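Local structure of N-alpha-acetyltransferase 35, NatC auxiliary subunit (Saccharomyces cerevisiae, 6YGA) at residues Arg98-Ile101 with Ser102-Asp106; Phe172-Glu175 with Asp176-Asn180; Gln108-Pro111 with Thr112-Ser116. The protein serves as the auxiliary subunit of the NatC N-terminal acetyltransferase complex, which acetylates the N-terminal methionine of the L-A virus Gag protein. One frame throughout, in Å; residues are numbered along the deposited sequence.

How the contacts relate
The three contacts follow in series in the order 1, 3, 2, and meet around W103, N178 and L110. Contact 1 lies in the last turns of helix 85-104; contact 3 lies in the loop after it, with centres about 9 Å apart and S102 O 3.0 Å from Q108 N. Contact 2, in the loop after helix 142-167, has its centre about 13 Å from that of contact 1 and 12 Å from that of contact 3. Its N178 bonds to both: its O lies 2.7 Å from W103 NE1, its OD1 2.9 Å from L110 N. Contacts 2 and 3 also reach the N-alpha-acetyltransferase 30 chain, which places these two beside the subunit interface.

Contact 1 (Arg98-Ile101 with Ser102-Asp106); sequences RCVI and SWLND
The carbonyl oxygen of I101 is approached by two successive backbone amides: N105 N donates to I101 O over 2.7 Å, and D106 N adds a weak bond to I101 O at 3.3 Å. The shorter bond is noticeably bent, with an N-H...O angle of 138°. N105 CB comes within 3.1 Å of I101 O, and N105 CG lies 3.7 Å from the I101 CG2 methyl. That methyl stands anti to the I101 backbone N (the CG1 branch has chi1 -63°), which leaves it beside the carbonyl carbon, where N105 CG meets it. Beyond the methyl, N105 ND2 donates to G299 O, while OD1 has a weak bond with H336; both ends of the amide are therefore engaged, which should limit its rotation.

One residue back, V100 and L104 lie side by side and point the same way, V100 CG1 being 4.0 Å from L104 CD1. The other methyl of the leucine, CD2, rests over the centre of the W103 ring, 3.5 Å above its plane. V100 and W103 also pack on helix 142-167, V100 against V155 and L158, W103 against T159 and V162. The W103 NE1 donor is taken by N178 O. R98 leads its guanidinium away from S102-D106, to P294 O and to a salt bridge with D94.

L104 N bonds V100 O at 3.1 Å and S102 N bonds R98 O at 3.0 Å, with W103 N to C99 O between them. This run of i to i+4 bonds, followed by a weak i to i+5 bond, is characteristic of the C-terminal turns of an alpha-helix.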
ATOM      1  N   ARG B  98      23.918   2.483  -1.092  1.00 57.11           N
ATOM      2  CA  ARG B  98      22.832   3.454  -1.165  1.00 57.56           C
ATOM      3  C   ARG B  98      21.777   3.026  -2.178  1.00 60.44           C
ATOM      4  O   ARG B  98      20.615   3.434  -2.067  1.00 60.78           O
ATOM      5  CB  ARG B  98      23.381   4.846  -1.483  1.00 55.82           C
ATOM      6  CG  ARG B  98      24.130   5.468  -0.311  1.00 55.83           C
ATOM      7  CD  ARG B  98      24.704   6.844  -0.621  1.00 56.81           C
ATOM      8  NE  ARG B  98      25.663   6.821  -1.720  1.00 55.65           N
ATOM      9  CZ  ARG B  98      25.480   7.440  -2.883  1.00 57.71           C
ATOM     10  NH1 ARG B  98      24.374   8.139  -3.098  1.00 56.00           N
ATOM     11  NH2 ARG B  98      26.408   7.365  -3.827  1.00 53.47           N
ATOM     12  N   CYS B  99      22.153   2.199  -3.159  1.00 61.37           N
ATOM     13  CA  CYS B  99      21.146   1.574  -4.011  1.00 61.17           C
ATOM     14  C   CYS B  99      20.280   0.609  -3.209  1.00 58.54           C
ATOM     15  O   CYS B  99      19.075   0.491  -3.458  1.00 58.27           O
ATOM     16  CB  CYS B  99      21.812   0.855  -5.184  1.00 64.34           C
ATOM     17  SG  CYS B  99      22.337   1.933  -6.540  1.00 70.17           S
ATOM     18  N   VAL B 100      20.878  -0.088  -2.239  1.00 56.56           N
ATOM     19  CA  VAL B 100      20.104  -0.966  -1.363  1.00 54.53           C
ATOM     20  C   VAL B 100      19.078  -0.159  -0.576  1.00 54.30           C
ATOM     21  O   VAL B 100      17.919  -0.570  -0.435  1.00 53.15           O
ATOM     22  CB  VAL B 100      21.045  -1.754  -0.431  1.00 53.00           C
ATOM     23  CG1 VAL B 100      20.250  -2.531   0.610  1.00 50.52           C
ATOM     24  CG2 VAL B 100      21.933  -2.695  -1.239  1.00 51.73           C
ATOM     25  N   ILE B 101      19.480   1.011  -0.074  1.00 53.89           N
ATOM     26  CA  ILE B 101      18.567   1.859   0.688  1.00 51.30           C
ATOM     27  C   ILE B 101      17.446   2.377  -0.205  1.00 48.84           C
ATOM     28  O   ILE B 101      16.268   2.344   0.168  1.00 46.80           O
ATOM     29  CB  ILE B 101      19.342   3.014   1.350  1.00 53.41           C
ATOM     30  CG1 ILE B 101      20.361   2.471   2.358  1.00 54.20           C
ATOM     31  CG2 ILE B 101      18.387   3.989   2.024  1.00 53.63           C
ATOM     32  CD1 ILE B 101      21.317   3.522   2.899  1.00 53.98           C
ATOM     33  N   SER B 102      17.796   2.862  -1.401  1.00 49.78           N
ATOM     34  CA  SER B 102      16.788   3.361  -2.333  1.00 49.78           C
ATOM     35  C   SER B 102      15.772   2.278  -2.680  1.00 50.73           C
ATOM     36  O   SER B 102      14.580   2.561  -2.853  1.00 48.03           O
ATOM     37  CB  SER B 102      17.470   3.889  -3.596  1.00 49.57           C
ATOM     38  OG  SER B 102      16.544   4.456  -4.503  1.00 49.57           O
ATOM     39  N   TRP B 103      16.228   1.026  -2.771  1.00 50.70           N
ATOM     40  CA  TRP B 103      15.346  -0.085  -3.112  1.00 47.67           C
ATOM     41  C   TRP B 103      14.356  -0.376  -1.987  1.00 46.74           C
ATOM     42  O   TRP B 103      13.144  -0.446  -2.218  1.00 45.35           O
ATOM     43  CB  TRP B 103      16.195  -1.318  -3.432  1.00 45.48           C
ATOM     44  CG  TRP B 103      15.442  -2.601  -3.588  1.00 44.53           C
ATOM     45  CD1 TRP B 103      14.201  -2.767  -4.126  1.00 45.27           C
ATOM     46  CD2 TRP B 103      15.889  -3.905  -3.197  1.00 44.66           C
ATOM     47  NE1 TRP B 103      13.845  -4.095  -4.096  1.00 45.47           N
ATOM     48  CE2 TRP B 103      14.865  -4.813  -3.530  1.00 44.22           C
ATOM     49  CE3 TRP B 103      17.055  -4.392  -2.598  1.00 45.30           C
ATOM     50  CZ2 TRP B 103      14.971  -6.178  -3.285  1.00 44.78           C
ATOM     51  CZ3 TRP B 103      17.159  -5.747  -2.356  1.00 46.39           C
ATOM     52  CH2 TRP B 103      16.123  -6.625  -2.698  1.00 47.57           C
ATOM     53  N   LEU B 104      14.852  -0.532  -0.758  1.00 46.51           N
ATOM     54  CA  LEU B 104      14.029  -0.974   0.362  1.00 46.08           C
ATOM     55  C   LEU B 104      13.393   0.183   1.127  1.00 45.46           C
ATOM     56  O   LEU B 104      12.205   0.127   1.459  1.00 44.51           O
ATOM     57  CB  LEU B 104      14.869  -1.830   1.314  1.00 47.87           C
ATOM     58  CG  LEU B 104      15.609  -3.003   0.667  1.00 47.71           C
ATOM     59  CD1 LEU B 104      16.554  -3.672   1.655  1.00 46.08           C
ATOM     60  CD2 LEU B 104      14.619  -4.009   0.112  1.00 46.81           C
ATOM     61  N   ASN B 105      14.169   1.227   1.431  1.00 44.11           N
ATOM     62  CA  ASN B 105      13.640   2.350   2.200  1.00 43.08           C
ATOM     63  C   ASN B 105      12.761   3.258   1.347  1.00 45.16           C
ATOM     64  O   ASN B 105      11.699   3.698   1.800  1.00 47.81           O
ATOM     65  CB  ASN B 105      14.784   3.159   2.818  1.00 43.64           C
ATOM     66  CG  ASN B 105      15.551   2.383   3.872  1.00 42.63           C
ATOM     67  OD1 ASN B 105      16.179   1.366   3.576  1.00 41.03           O
ATOM     68  ND2 ASN B 105      15.518   2.868   5.108  1.00 44.25           N
ATOM     69  N   ASP B 106      13.182   3.553   0.118  1.00 45.65           N
ATOM     70  CA  ASP B 106      12.480   4.504  -0.734  1.00 47.97           C
ATOM     71  C   ASP B 106      11.600   3.829  -1.783  1.00 46.18           C
ATOM     72  O   ASP B 106      11.058   4.519  -2.653  1.00 46.04           O
ATOM     73  CB  ASP B 106      13.482   5.442  -1.409  1.00 51.81           C
ATOM     74  CG  ASP B 106      14.323   6.220  -0.408  1.00 57.15           C
ATOM     75  OD1 ASP B 106      13.901   6.342   0.762  1.00 58.97           O
ATOM     76  OD2 ASP B 106      15.403   6.715  -0.795  1.00 60.70           O
TER

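Contact 2 (Phe172-Glu175 with Asp176-Asn180); sequences FEEE and DLNFN
D176 closes onto F172 with both its backbone and its side chain. D176 N donates to F172 O at 3.2 Å, almost in line with the C=O bond, while F172 N donates to D176 OD2, also at 3.2 Å and nearly straight at 166°. OD2 uses its anti lone pair; chi1 of -58° sets the carboxylate beside its own backbone N, which brings OD2 to the F172 amide. The same oxygen lies at the edge of the F172 ring, 4.0 Å from CD1, with ring and carboxylate planes 59° apart. OD1 is held by R340, as a salt bridge, and by N405.

The F172 O to D176 N bond defines an alpha-turn, with positive phi at E174, whose N donates to L177 O at 3.0 Å from above the carbonyl plane. E174 CG meets N178 ND2 at 4.0 Å, a van der Waals contact; N178 OD1 accepts from L110 N and from N180 N, the latter closing an Asx turn.

E175 keeps CB 3.0 Å from D176 N, and its extended chain, with CG anti to its backbone N, carries the carboxylate to a salt bridge with R408, which also forms a cation-pi contact with F172. F142 of the N-alpha-acetyltransferase 30 chain packs against both E175 and D176.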
ATOM      1  N   PHE B 172       2.577  -7.186   0.438  1.00 69.41           N
ATOM      2  CA  PHE B 172       2.089  -7.169  -0.934  1.00 70.85           C
ATOM      3  C   PHE B 172       3.214  -6.799  -1.892  1.00 78.44           C
ATOM      4  O   PHE B 172       3.911  -5.800  -1.686  1.00 77.89           O
ATOM      5  CB  PHE B 172       0.920  -6.191  -1.071  1.00 66.00           C
ATOM      6  CG  PHE B 172      -0.293  -6.588  -0.274  1.00 62.20           C
ATOM      7  CD1 PHE B 172      -0.393  -6.273   1.072  1.00 60.01           C
ATOM      8  CD2 PHE B 172      -1.328  -7.290  -0.870  1.00 61.27           C
ATOM      9  CE1 PHE B 172      -1.509  -6.646   1.807  1.00 59.67           C
ATOM     10  CE2 PHE B 172      -2.445  -7.664  -0.142  1.00 59.79           C
ATOM     11  CZ  PHE B 172      -2.536  -7.342   1.197  1.00 59.39           C
ATOM     12  N   GLU B 173       3.384  -7.609  -2.934  1.00 90.29           N
ATOM     13  CA  GLU B 173       4.451  -7.392  -3.899  1.00 99.38           C
ATOM     14  C   GLU B 173       4.191  -6.137  -4.724  1.00 96.82           C
ATOM     15  O   GLU B 173       3.045  -5.772  -5.000  1.00 98.28           O
ATOM     16  CB  GLU B 173       4.583  -8.603  -4.821  1.00111.83           C
ATOM     17  CG  GLU B 173       3.330  -8.888  -5.641  1.00118.41           C
ATOM     18  CD  GLU B 173       3.434 -10.162  -6.458  1.00120.31           C
ATOM     19  OE1 GLU B 173       3.671 -11.235  -5.864  1.00120.83           O
ATOM     20  OE2 GLU B 173       3.281 -10.088  -7.696  1.00122.07           O
ATOM     21  N   GLU B 174       5.281  -5.477  -5.123  1.00 95.29           N
ATOM     22  CA  GLU B 174       5.230  -4.265  -5.946  1.00 94.71           C
ATOM     23  C   GLU B 174       4.354  -3.184  -5.316  1.00 91.45           C
ATOM     24  O   GLU B 174       3.692  -2.413  -6.013  1.00 95.70           O
ATOM     25  CB  GLU B 174       4.763  -4.580  -7.370  1.00 97.64           C
ATOM     26  CG  GLU B 174       5.213  -3.565  -8.413  1.00 99.74           C
ATOM     27  CD  GLU B 174       4.733  -3.917  -9.803  1.00102.45           C
ATOM     28  OE1 GLU B 174       5.345  -4.802 -10.436  1.00103.30           O
ATOM     29  OE2 GLU B 174       3.731  -3.324 -10.252  1.00103.56           O
ATOM     30  N   GLU B 175       4.336  -3.128  -3.988  1.00 79.79           N
ATOM     31  CA  GLU B 175       3.656  -2.063  -3.265  1.00 69.25           C
ATOM     32  C   GLU B 175       4.500  -1.717  -2.049  1.00 60.65           C
ATOM     33  O   GLU B 175       4.956  -0.579  -1.897  1.00 59.83           O
ATOM     34  CB  GLU B 175       2.237  -2.486  -2.866  1.00 68.49           C
ATOM     35  CG  GLU B 175       1.463  -1.445  -2.060  1.00 68.15           C
ATOM     36  CD  GLU B 175       0.103  -1.947  -1.592  1.00 71.31           C
ATOM     37  OE1 GLU B 175      -0.275  -3.079  -1.957  1.00 73.36           O
ATOM     38  OE2 GLU B 175      -0.585  -1.209  -0.856  1.00 72.85           O
ATOM     39  N   ASP B 176       4.731  -2.710  -1.192  1.00 54.70           N
ATOM     40  CA  ASP B 176       5.647  -2.545  -0.073  1.00 49.96           C
ATOM     41  C   ASP B 176       7.090  -2.787  -0.486  1.00 48.16           C
ATOM     42  O   ASP B 176       8.008  -2.217   0.114  1.00 46.22           O
ATOM     43  CB  ASP B 176       5.264  -3.498   1.055  1.00 48.29           C
ATOM     44  CG  ASP B 176       3.847  -3.290   1.523  1.00 47.72           C
ATOM     45  OD1 ASP B 176       3.502  -2.137   1.857  1.00 46.92           O
ATOM     46  OD2 ASP B 176       3.075  -4.270   1.537  1.00 47.13           O
ATOM     47  N   LEU B 177       7.305  -3.616  -1.505  1.00 48.84           N
ATOM     48  CA  LEU B 177       8.648  -4.016  -1.898  1.00 49.14           C
ATOM     49  C   LEU B 177       8.613  -4.560  -3.318  1.00 51.66           C
ATOM     50  O   LEU B 177       7.828  -5.464  -3.621  1.00 53.49           O
ATOM     51  CB  LEU B 177       9.197  -5.065  -0.929  1.00 48.69           C
ATOM     52  CG  LEU B 177      10.621  -5.568  -1.148  1.00 51.67           C
ATOM     53  CD1 LEU B 177      11.534  -4.441  -1.585  1.00 53.24           C
ATOM     54  CD2 LEU B 177      11.120  -6.184   0.142  1.00 50.10           C
ATOM     55  N   ASN B 178       9.467  -4.009  -4.178  1.00 49.85           N
ATOM     56  CA  ASN B 178       9.577  -4.430  -5.568  1.00 50.01           C
ATOM     57  C   ASN B 178      10.645  -5.509  -5.689  1.00 51.82           C
ATOM     58  O   ASN B 178      11.759  -5.352  -5.174  1.00 51.24           O
ATOM     59  CB  ASN B 178       9.926  -3.239  -6.464  1.00 49.86           C
ATOM     60  CG  ASN B 178      10.200  -3.640  -7.908  1.00 50.21           C
ATOM     61  OD1 ASN B 178      11.302  -4.075  -8.245  1.00 51.72           O
ATOM     62  ND2 ASN B 178       9.201  -3.475  -8.770  1.00 48.31           N
ATOM     63  N   PHE B 179      10.303  -6.603  -6.367  1.00 53.00           N
ATOM     64  CA  PHE B 179      11.259  -7.668  -6.636  1.00 53.23           C
ATOM     65  C   PHE B 179      11.120  -8.146  -8.083  1.00 52.00           C
ATOM     66  O   PHE B 179      10.765  -9.285  -8.371  1.00 52.05           O
ATOM     67  CB  PHE B 179      11.094  -8.828  -5.658  1.00 52.20           C
ATOM     68  CG  PHE B 179      12.350  -9.614  -5.459  1.00 52.89           C
ATOM     69  CD1 PHE B 179      13.260  -9.247  -4.482  1.00 52.23           C
ATOM     70  CD2 PHE B 179      12.639 -10.700  -6.265  1.00 54.74           C
ATOM     71  CE1 PHE B 179      14.430  -9.961  -4.302  1.00 53.53           C
ATOM     72  CE2 PHE B 179      13.805 -11.417  -6.091  1.00 56.16           C
ATOM     73  CZ  PHE B 179      14.703 -11.046  -5.109  1.00 55.62           C
ATOM     74  N   ASN B 180      11.403  -7.247  -9.019  1.00 51.68           N
ATOM     75  CA  ASN B 180      11.555  -7.616 -10.424  1.00 54.87           C
ATOM     76  C   ASN B 180      13.033  -7.902 -10.642  1.00 54.76           C
ATOM     77  O   ASN B 180      13.821  -7.002 -10.937  1.00 54.43           O
ATOM     78  CB  ASN B 180      11.051  -6.507 -11.340  1.00 58.91           C
ATOM     79  CG  ASN B 180      11.251  -6.830 -12.811  1.00 66.94           C
ATOM     80  OD1 ASN B 180      11.469  -7.983 -13.185  1.00 70.08           O
ATOM     81  ND2 ASN B 180      11.165  -5.807 -13.656  1.00 69.75           N
TER

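Contact 3 (Gln108-Pro111 with Thr112-Ser116); sequences QTLP and TTVLS
With chi1 of 55° at T109 and 59° at both T112 and T113, each threonine hydroxyl is set between its own backbone N and carbonyl carbon. T109 OG1 and T112 OG1 meet at 2.6 Å, a hydrogen bond in which either may be the donor. T113 OG1 instead gives its proton to T109 O at 3.0 Å, and T112 N adds a weak bond to the same carbonyl oxygen. The T113 methyl, CG2, packs 3.8 Å from Q108 CB.

L110 to T113 forms a type I beta turn, closed by T113 N to L110 O at 3.2 Å. L115 N reaches the same oxygen, also at 3.2 Å, from the opposite face of the carbonyl plane and far closer to the C=O direction, so that L110 O is gripped from two sides.

The L110 side chain runs across its neighbours further along: CD1 lies 3.7 Å from V114 CB, and CG lies 4.0 Å from L115 CG. V114 continues onto V155 and T159 of helix 142-167. At the other end, Q108 NE2 bonds D106 O and also N147 OD1 of the N-alpha-acetyltransferase 30 chain, while Q108 OE1 bonds T291.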
ATOM      1  N   GLN B 108      12.091   1.922  -4.399  1.00 49.16           N
ATOM      2  CA  GLN B 108      12.450   1.948  -5.807  1.00 51.27           C
ATOM      3  C   GLN B 108      12.561   0.526  -6.345  1.00 51.58           C
ATOM      4  O   GLN B 108      12.696  -0.441  -5.592  1.00 50.82           O
ATOM      5  CB  GLN B 108      13.759   2.707  -6.035  1.00 51.30           C
ATOM      6  CG  GLN B 108      13.668   4.184  -5.703  1.00 50.63           C
ATOM      7  CD  GLN B 108      12.413   4.833  -6.257  1.00 51.73           C
ATOM      8  OE1 GLN B 108      12.250   4.968  -7.471  1.00 52.22           O
ATOM      9  NE2 GLN B 108      11.516   5.240  -5.365  1.00 50.49           N
ATOM     10  N   THR B 109      12.496   0.410  -7.669  1.00 52.72           N
ATOM     11  CA  THR B 109      12.507  -0.897  -8.305  1.00 51.52           C
ATOM     12  C   THR B 109      13.886  -1.536  -8.215  1.00 51.57           C
ATOM     13  O   THR B 109      14.917  -0.858  -8.187  1.00 53.21           O
ATOM     14  CB  THR B 109      12.088  -0.792  -9.771  1.00 53.09           C
ATOM     15  OG1 THR B 109      12.930   0.154 -10.442  1.00 58.12           O
ATOM     16  CG2 THR B 109      10.641  -0.349  -9.888  1.00 48.76           C
ATOM     17  N   LEU B 110      13.889  -2.865  -8.166  1.00 51.25           N
ATOM     18  CA  LEU B 110      15.146  -3.603  -8.161  1.00 51.62           C
ATOM     19  C   LEU B 110      15.958  -3.412  -9.439  1.00 53.88           C
ATOM     20  O   LEU B 110      17.192  -3.288  -9.334  1.00 53.17           O
ATOM     21  CB  LEU B 110      14.856  -5.087  -7.895  1.00 52.23           C
ATOM     22  CG  LEU B 110      16.035  -6.038  -7.689  1.00 55.69           C
ATOM     23  CD1 LEU B 110      16.909  -5.581  -6.533  1.00 57.36           C
ATOM     24  CD2 LEU B 110      15.531  -7.453  -7.452  1.00 55.47           C
ATOM     25  N   PRO B 111      15.373  -3.375 -10.645  1.00 54.60           N
ATOM     26  CA  PRO B 111      16.209  -3.133 -11.833  1.00 56.84           C
ATOM     27  C   PRO B 111      16.936  -1.796 -11.824  1.00 56.56           C
ATOM     28  O   PRO B 111      18.000  -1.684 -12.445  1.00 55.34           O
ATOM     29  CB  PRO B 111      15.205  -3.219 -12.990  1.00 58.57           C
ATOM     30  CG  PRO B 111      14.128  -4.093 -12.487  1.00 57.13           C
ATOM     31  CD  PRO B 111      13.998  -3.749 -11.032  1.00 55.32           C
ATOM     32  N   THR B 112      16.407  -0.776 -11.148  1.00 54.66           N
ATOM     33  CA  THR B 112      17.038   0.540 -11.146  1.00 54.40           C
ATOM     34  C   THR B 112      17.955   0.765  -9.952  1.00 52.48           C
ATOM     35  O   THR B 112      18.565   1.836  -9.856  1.00 53.58           O
ATOM     36  CB  THR B 112      15.978   1.648 -11.180  1.00 56.31           C
ATOM     37  OG1 THR B 112      15.117   1.528 -10.042  1.00 55.16           O
ATOM     38  CG2 THR B 112      15.153   1.568 -12.457  1.00 56.19           C
ATOM     39  N   THR B 113      18.062  -0.203  -9.041  1.00 50.03           N
ATOM     40  CA  THR B 113      18.917  -0.056  -7.867  1.00 50.51           C
ATOM     41  C   THR B 113      20.025  -1.103  -7.858  1.00 53.22           C
ATOM     42  O   THR B 113      21.101  -0.874  -8.420  1.00 57.13           O
ATOM     43  CB  THR B 113      18.090  -0.137  -6.577  1.00 47.25           C
ATOM     44  OG1 THR B 113      17.400  -1.392  -6.514  1.00 48.41           O
ATOM     45  CG2 THR B 113      17.074   0.995  -6.521  1.00 43.92           C
ATOM     46  N   VAL B 114      19.774  -2.257  -7.235  1.00 51.23           N
ATOM     47  CA  VAL B 114      20.822  -3.269  -7.092  1.00 53.60           C
ATOM     48  C   VAL B 114      21.249  -3.813  -8.452  1.00 55.34           C
ATOM     49  O   VAL B 114      22.440  -4.047  -8.694  1.00 57.96           O
ATOM     50  CB  VAL B 114      20.346  -4.393  -6.152  1.00 51.40           C
ATOM     51  CG1 VAL B 114      21.395  -5.493  -6.047  1.00 48.17           C
ATOM     52  CG2 VAL B 114      20.025  -3.826  -4.776  1.00 52.00           C
ATOM     53  N   LEU B 115      20.294  -4.016  -9.360  1.00 56.55           N
ATOM     54  CA  LEU B 115      20.594  -4.599 -10.661  1.00 59.78           C
ATOM     55  C   LEU B 115      21.154  -3.596 -11.661  1.00 60.25           C
ATOM     56  O   LEU B 115      21.643  -4.015 -12.713  1.00 61.03           O
ATOM     57  CB  LEU B 115      19.341  -5.260 -11.245  1.00 60.94           C
ATOM     58  CG  LEU B 115      18.831  -6.499 -10.510  1.00 61.35           C
ATOM     59  CD1 LEU B 115      17.681  -7.133 -11.276  1.00 63.19           C
ATOM     60  CD2 LEU B 115      19.958  -7.497 -10.299  1.00 62.12           C
ATOM     61  N   SER B 116      21.091  -2.293 -11.372  1.00 60.42           N
ATOM     62  CA  SER B 116      21.728  -1.310 -12.242  1.00 59.30           C
ATOM     63  C   SER B 116      23.246  -1.442 -12.240  1.00 60.64           C
ATOM     64  O   SER B 116      23.897  -1.029 -13.206  1.00 62.75           O
ATOM     65  CB  SER B 116      21.325   0.104 -11.817  1.00 57.80           C
ATOM     66  OG  SER B 116      21.764   0.396 -10.501  1.00 55.40           O
TER